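Long-range contact in GTPase subunit of restriction endonuclease (Thermococcus gammatolerans, PDB 6P0F), which is the DNA-binding N-terminal domain of an McrB-type restriction GTPase, has a YTH-like fold, and probably recognises modified DNA for the restriction complex: residues 19-33 and 42-54. Residues are numbered along the deposited sequence; the frame is centred on the assembly and turned at random.
Sequences NFEETILKGVKRNEL and LDNCCSDVCYFWG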
loop_
_atom_site.group_PDB
_atom_site.type_symbol
_atom_site.label_atom_id
_atom_site.label_comp_id
_atom_site.label_asym_id
_atom_site.label_seq_id
_atom_site.Cartn_x
_atom_site.Cartn_y
_atom_site.Cartn_z
ATOM N N ASN A 19 9.444 -4.754 5.846
ATOM C CA ASN A 19 9.026 -5.222 4.526
ATOM C C ASN A 19 8.615 -4.053 3.633
ATOM O O ASN A 19 8.933 -4.029 2.439
ATOM C CB ASN A 19 7.860 -6.197 4.682
ATOM C CG ASN A 19 8.286 -7.528 5.310
ATOM O OD1 ASN A 19 9.462 -7.763 5.516
ATOM N ND2 ASN A 19 7.326 -8.375 5.602
ATOM N N PHE A 20 7.905 -3.088 4.202
ATOM C CA PHE A 20 7.468 -1.889 3.474
ATOM C C PHE A 20 8.648 -1.052 3.000
ATOM O O PHE A 20 8.669 -0.565 1.864
ATOM C CB PHE A 20 6.571 -1.085 4.408
ATOM C CG PHE A 20 6.013 0.164 3.834
ATOM C CD1 PHE A 20 4.971 0.115 2.925
ATOM C CD2 PHE A 20 6.494 1.415 4.235
ATOM C CE1 PHE A 20 4.426 1.307 2.413
ATOM C CE2 PHE A 20 5.934 2.590 3.743
ATOM C CZ PHE A 20 4.909 2.520 2.835
ATOM N N GLU A 21 9.631 -0.856 3.872
ATOM C CA GLU A 21 10.836 -0.152 3.470
ATOM C C GLU A 21 11.510 -0.855 2.301
ATOM O O GLU A 21 11.981 -0.206 1.365
ATOM C CB GLU A 21 11.778 -0.052 4.674
ATOM C CG GLU A 21 13.064 0.701 4.401
ATOM C CD GLU A 21 13.914 0.832 5.665
ATOM O OE1 GLU A 21 14.194 -0.213 6.284
ATOM O OE2 GLU A 21 14.251 1.972 6.054
ATOM N N GLU A 22 11.519 -2.188 2.318
ATOM C CA GLU A 22 12.221 -2.923 1.287
ATOM C C GLU A 22 11.577 -2.742 -0.084
ATOM O O GLU A 22 12.271 -2.477 -1.070
ATOM C CB GLU A 22 12.297 -4.401 1.650
ATOM C CG GLU A 22 13.032 -5.203 0.609
ATOM C CD GLU A 22 14.567 -5.026 0.697
ATOM O OE1 GLU A 22 15.221 -5.060 -0.357
ATOM O OE2 GLU A 22 15.078 -4.890 1.844
ATOM N N THR A 23 10.263 -2.932 -0.191
ATOM C CA THR A 23 9.658 -3.014 -1.501
ATOM C C THR A 23 8.783 -1.843 -1.898
ATOM O O THR A 23 8.439 -1.768 -3.073
ATOM C CB THR A 23 8.831 -4.298 -1.659
ATOM O OG1 THR A 23 7.796 -4.354 -0.686
ATOM C CG2 THR A 23 9.739 -5.537 -1.507
ATOM N N ILE A 24 8.429 -0.940 -0.982
ATOM C CA ILE A 24 7.705 0.284 -1.330
ATOM C C ILE A 24 8.595 1.510 -1.246
ATOM O O ILE A 24 8.530 2.389 -2.111
ATOM C CB ILE A 24 6.442 0.457 -0.458
ATOM C CG1 ILE A 24 5.428 -0.638 -0.787
ATOM C CG2 ILE A 24 5.829 1.829 -0.660
ATOM C CD1 ILE A 24 4.842 -0.519 -2.187
ATOM N N LEU A 25 9.404 1.636 -0.204
ATOM C CA LEU A 25 10.218 2.837 -0.100
ATOM C C LEU A 25 11.482 2.735 -0.933
ATOM O O LEU A 25 11.798 3.649 -1.693
ATOM C CB LEU A 25 10.534 3.142 1.363
ATOM C CG LEU A 25 9.358 3.359 2.331
ATOM C CD1 LEU A 25 9.844 3.735 3.699
ATOM C CD2 LEU A 25 8.456 4.438 1.750
ATOM N N LYS A 26 12.188 1.613 -0.863
ATOM C CA LYS A 26 13.367 1.387 -1.678
ATOM C C LYS A 26 12.997 0.822 -3.039
ATOM O O LYS A 26 13.351 1.400 -4.071
ATOM C CB LYS A 26 14.313 0.447 -0.934
ATOM C CG LYS A 26 15.586 0.208 -1.630
ATOM C CD LYS A 26 16.563 -0.675 -0.815
ATOM C CE LYS A 26 15.969 -2.035 -0.392
ATOM N NZ LYS A 26 15.584 -2.943 -1.551
ATOM N N GLY A 27 12.202 -0.248 -3.045
ATOM C CA GLY A 27 11.919 -0.965 -4.265
ATOM C C GLY A 27 12.999 -1.988 -4.545
ATOM O O GLY A 27 14.044 -2.044 -3.883
ATOM N N VAL A 28 12.744 -2.813 -5.559
ATOM C CA VAL A 28 13.700 -3.859 -5.905
ATOM C C VAL A 28 14.047 -3.782 -7.384
ATOM O O VAL A 28 13.227 -3.417 -8.232
ATOM C CB VAL A 28 13.188 -5.270 -5.552
ATOM C CG1 VAL A 28 12.792 -5.379 -4.087
ATOM C CG2 VAL A 28 12.027 -5.669 -6.414
ATOM N N LYS A 29 15.292 -4.133 -7.705
ATOM C CA LYS A 29 15.683 -4.190 -9.102
ATOM C C LYS A 29 14.808 -5.207 -9.820
ATOM O O LYS A 29 14.441 -6.236 -9.256
ATOM C CB LYS A 29 17.157 -4.568 -9.213
ATOM C CG LYS A 29 18.084 -3.460 -8.735
ATOM C CD LYS A 29 19.544 -3.890 -8.707
ATOM C CE LYS A 29 20.384 -2.898 -7.877
ATOM N NZ LYS A 29 21.817 -3.328 -7.716
ATOM N N ARG A 30 14.466 -4.909 -11.065
ATOM C CA ARG A 30 13.599 -5.809 -11.821
ATOM C C ARG A 30 14.173 -7.224 -11.887
ATOM O O ARG A 30 13.413 -8.197 -11.865
ATOM C CB ARG A 30 13.399 -5.263 -13.236
ATOM C CG ARG A 30 12.579 -6.165 -14.113
ATOM C CD ARG A 30 12.389 -5.574 -15.524
ATOM N NE ARG A 30 11.976 -6.634 -16.434
ATOM C CZ ARG A 30 11.106 -6.479 -17.415
ATOM N NH1 ARG A 30 10.567 -5.305 -17.645
ATOM N NH2 ARG A 30 10.779 -7.510 -18.167
ATOM N N ASN A 31 15.497 -7.367 -11.953
ATOM C CA ASN A 31 16.055 -8.719 -12.034
ATOM C C ASN A 31 15.769 -9.562 -10.803
ATOM O O ASN A 31 15.822 -10.790 -10.903
ATOM C CB ASN A 31 17.563 -8.631 -12.323
ATOM C CG ASN A 31 17.835 -8.089 -13.707
ATOM O OD1 ASN A 31 16.927 -7.985 -14.543
ATOM N ND2 ASN A 31 19.090 -7.749 -13.969
ATOM N N GLU A 32 15.477 -8.951 -9.642
ATOM C CA GLU A 32 15.108 -9.706 -8.456
ATOM C C GLU A 32 13.759 -10.397 -8.618
ATOM O O GLU A 32 13.462 -11.338 -7.874
ATOM C CB GLU A 32 15.118 -8.800 -7.210
ATOM C CG GLU A 32 16.430 -7.984 -7.019
ATOM C CD GLU A 32 16.426 -7.091 -5.747
ATOM O OE1 GLU A 32 16.662 -5.825 -5.839
ATOM O OE2 GLU A 32 16.194 -7.668 -4.651
ATOM N N LEU A 33 12.937 -9.971 -9.580
ATOM C CA LEU A 33 11.629 -10.573 -9.804
ATOM C C LEU A 33 11.549 -11.402 -11.079
ATOM O O LEU A 33 10.577 -12.148 -11.246
ATOM C CB LEU A 33 10.540 -9.487 -9.875
ATOM C CG LEU A 33 10.352 -8.642 -8.614
ATOM C CD1 LEU A 33 9.322 -7.529 -8.852
ATOM C CD2 LEU A 33 9.956 -9.513 -7.480
ATOM N N LEU A 42 6.041 -7.019 -15.468
ATOM C CA LEU A 42 7.243 -6.218 -15.274
ATOM C C LEU A 42 7.370 -5.128 -16.336
ATOM O O LEU A 42 7.743 -3.986 -16.035
ATOM C CB LEU A 42 8.459 -7.135 -15.285
ATOM C CG LEU A 42 8.477 -8.216 -14.213
ATOM C CD1 LEU A 42 9.700 -9.099 -14.392
ATOM C CD2 LEU A 42 8.457 -7.561 -12.845
ATOM N N ASP A 43 7.056 -5.457 -17.587
ATOM C CA ASP A 43 7.132 -4.477 -18.667
ATOM C C ASP A 43 6.138 -3.336 -18.449
ATOM O O ASP A 43 6.451 -2.156 -18.665
ATOM C CB ASP A 43 6.848 -5.167 -20.002
ATOM C CG ASP A 43 8.034 -6.016 -20.534
ATOM O OD1 ASP A 43 9.177 -5.907 -20.029
ATOM O OD2 ASP A 43 7.802 -6.783 -21.500
ATOM N N ASN A 44 4.914 -3.676 -18.081
ATOM C CA ASN A 44 3.876 -2.664 -17.949
ATOM C C ASN A 44 4.044 -1.808 -16.701
ATOM O O ASN A 44 3.581 -0.661 -16.684
ATOM C CB ASN A 44 2.504 -3.340 -17.943
ATOM C CG ASN A 44 2.052 -3.749 -19.329
ATOM O OD1 ASN A 44 2.763 -3.538 -20.329
ATOM N ND2 ASN A 44 0.888 -4.379 -19.398
ATOM N N CYS A 45 4.686 -2.334 -15.646
ATOM C CA CYS A 45 4.610 -1.708 -14.334
ATOM C C CYS A 45 5.918 -1.402 -13.609
ATOM O O CYS A 45 5.860 -0.810 -12.526
ATOM C CB CYS A 45 3.749 -2.575 -13.404
ATOM S SG CYS A 45 1.998 -2.603 -13.912
ATOM N N CYS A 46 7.070 -1.804 -14.109
ATOM C CA CYS A 46 8.334 -1.408 -13.493
ATOM C C CYS A 46 8.966 -0.358 -14.396
ATOM O O CYS A 46 9.453 -0.686 -15.478
ATOM C CB CYS A 46 9.265 -2.603 -13.295
ATOM S SG CYS A 46 8.574 -3.785 -12.167
ATOM N N SER A 47 8.920 0.909 -13.966
ATOM C CA SER A 47 9.483 2.009 -14.742
ATOM C C SER A 47 11.008 2.022 -14.670
ATOM O O SER A 47 11.664 2.415 -15.639
ATOM C CB SER A 47 8.889 3.333 -14.244
ATOM O OG SER A 47 9.407 4.437 -14.954
ATOM N N ASP A 48 11.595 1.564 -13.568
ATOM C CA ASP A 48 13.029 1.294 -13.528
ATOM C C ASP A 48 13.248 0.179 -12.515
ATOM O O ASP A 48 13.570 -0.957 -12.873
ATOM C CB ASP A 48 13.854 2.551 -13.210
ATOM C CG ASP A 48 13.232 3.460 -12.144
ATOM O OD1 ASP A 48 12.952 2.997 -11.023
ATOM O OD2 ASP A 48 13.082 4.692 -12.405
ATOM N N VAL A 49 13.060 0.493 -11.249
ATOM C CA VAL A 49 12.961 -0.532 -10.213
ATOM C C VAL A 49 11.481 -0.842 -10.040
ATOM O O VAL A 49 10.619 -0.143 -10.594
ATOM C CB VAL A 49 13.634 -0.075 -8.914
ATOM C CG1 VAL A 49 15.093 0.302 -9.216
ATOM C CG2 VAL A 49 12.914 1.065 -8.321
ATOM N N CYS A 50 11.172 -1.890 -9.294
ATOM C CA CYS A 50 9.800 -2.311 -9.064
ATOM C C CYS A 50 9.375 -1.998 -7.635
ATOM O O CYS A 50 10.143 -2.179 -6.691
ATOM C CB CYS A 50 9.618 -3.814 -9.293
ATOM S SG CYS A 50 10.131 -4.388 -10.928
ATOM N N TYR A 51 8.130 -1.563 -7.489
ATOM C CA TYR A 51 7.556 -1.251 -6.186
ATOM C C TYR A 51 6.313 -2.099 -5.996
ATOM O O TYR A 51 5.440 -2.120 -6.858
ATOM C CB TYR A 51 7.169 0.225 -6.081
ATOM C CG TYR A 51 8.343 1.151 -6.241
ATOM C CD1 TYR A 51 9.177 1.420 -5.170
ATOM C CD2 TYR A 51 8.628 1.723 -7.461
ATOM C CE1 TYR A 51 10.276 2.225 -5.304
ATOM C CE2 TYR A 51 9.733 2.566 -7.610
ATOM C CZ TYR A 51 10.544 2.813 -6.516
ATOM O OH TYR A 51 11.647 3.636 -6.603
ATOM N N PHE A 52 6.197 -2.767 -4.856
ATOM C CA PHE A 52 5.032 -3.618 -4.674
ATOM C C PHE A 52 4.812 -3.896 -3.191
ATOM O O PHE A 52 5.725 -3.793 -2.372
ATOM C CB PHE A 52 5.167 -4.929 -5.477
ATOM C CG PHE A 52 6.326 -5.829 -5.059
ATOM C CD1 PHE A 52 7.613 -5.577 -5.500
ATOM C CD2 PHE A 52 6.119 -6.932 -4.248
ATOM C CE1 PHE A 52 8.662 -6.408 -5.109
ATOM C CE2 PHE A 52 7.165 -7.747 -3.884
ATOM C CZ PHE A 52 8.426 -7.467 -4.295
ATOM N N TRP A 53 3.570 -4.239 -2.875
ATOM C CA TRP A 53 3.137 -4.579 -1.530
ATOM C C TRP A 53 2.310 -5.850 -1.631
ATOM O O TRP A 53 1.879 -6.238 -2.709
ATOM C CB TRP A 53 2.344 -3.429 -0.915
ATOM C CG TRP A 53 2.010 -3.667 0.529
ATOM C CD1 TRP A 53 0.767 -3.765 1.091
ATOM C CD2 TRP A 53 2.949 -3.880 1.596
ATOM N NE1 TRP A 53 0.875 -4.041 2.440
ATOM C CE2 TRP A 53 2.203 -4.086 2.777
ATOM C CE3 TRP A 53 4.337 -3.915 1.663
ATOM C CZ2 TRP A 53 2.819 -4.342 4.014
ATOM C CZ3 TRP A 53 4.938 -4.140 2.901
ATOM C CH2 TRP A 53 4.170 -4.327 4.054
ATOM N N GLY A 54 2.188 -6.575 -0.523
ATOM C CA GLY A 54 1.493 -7.842 -0.555
ATOM C C GLY A 54 0.629 -7.998 0.685
ATOM O O GLY A 54 0.938 -7.456 1.748
HETATM O O HOH W 1 13.376 4.024 -4.595
HETATM O O HOH W 2 15.327 -2.515 -12.043
HETATM O O HOH W 3 11.063 -2.654 -16.874
#
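V28 and C50 form an antiparallel hydrogen-bonded pair where, in this YTH domain, the short strand 28-29 leaving helix 15-26 joins the edge of the mixed sheet at strand 49-55. Their two bonds lie in the carbonyl planes, C50 N reaching V28 O at 2.8 Å. G27, with positive phi, makes the bend from helix to strand and brings its CA 3.2 Å from C50 O and close to the Y51 ring, a shape and closeness that suit glycine. One turn back, where a wider pi-type turn ends the helix, T23 O takes the N-H of F52 from above its carbonyl plane.

The CB of R30 lies 4.1 Å from C50 SG, the sulfur bonded to C46 SG in a disulfide that staples the loop before the strand. CG passes L42 CD1, and the chain, extended to NE with CG anti to the backbone N (chi1 177°), carries the guanidinium over L42, whose CB sits 3.5 Å above the plane. NE pairs with E34, while NH1 and NH2 both grip D43 OD1, NH1 at 2.8 Å. Arginine suits the place, its flat group resting on leucine while its nitrogens serve both acids.

L33 CD1 touches L42 CD2 and C50 CB, set about a right angle apart around it. At the helix, the edge of F20 meets the face of W53, planes at 82°. T23 holds its CB over the face of F52, and its OG1, which W115 NE1 also bonds, donates to F52 O at 2.7 Å, approaching nearly along the C=O axis.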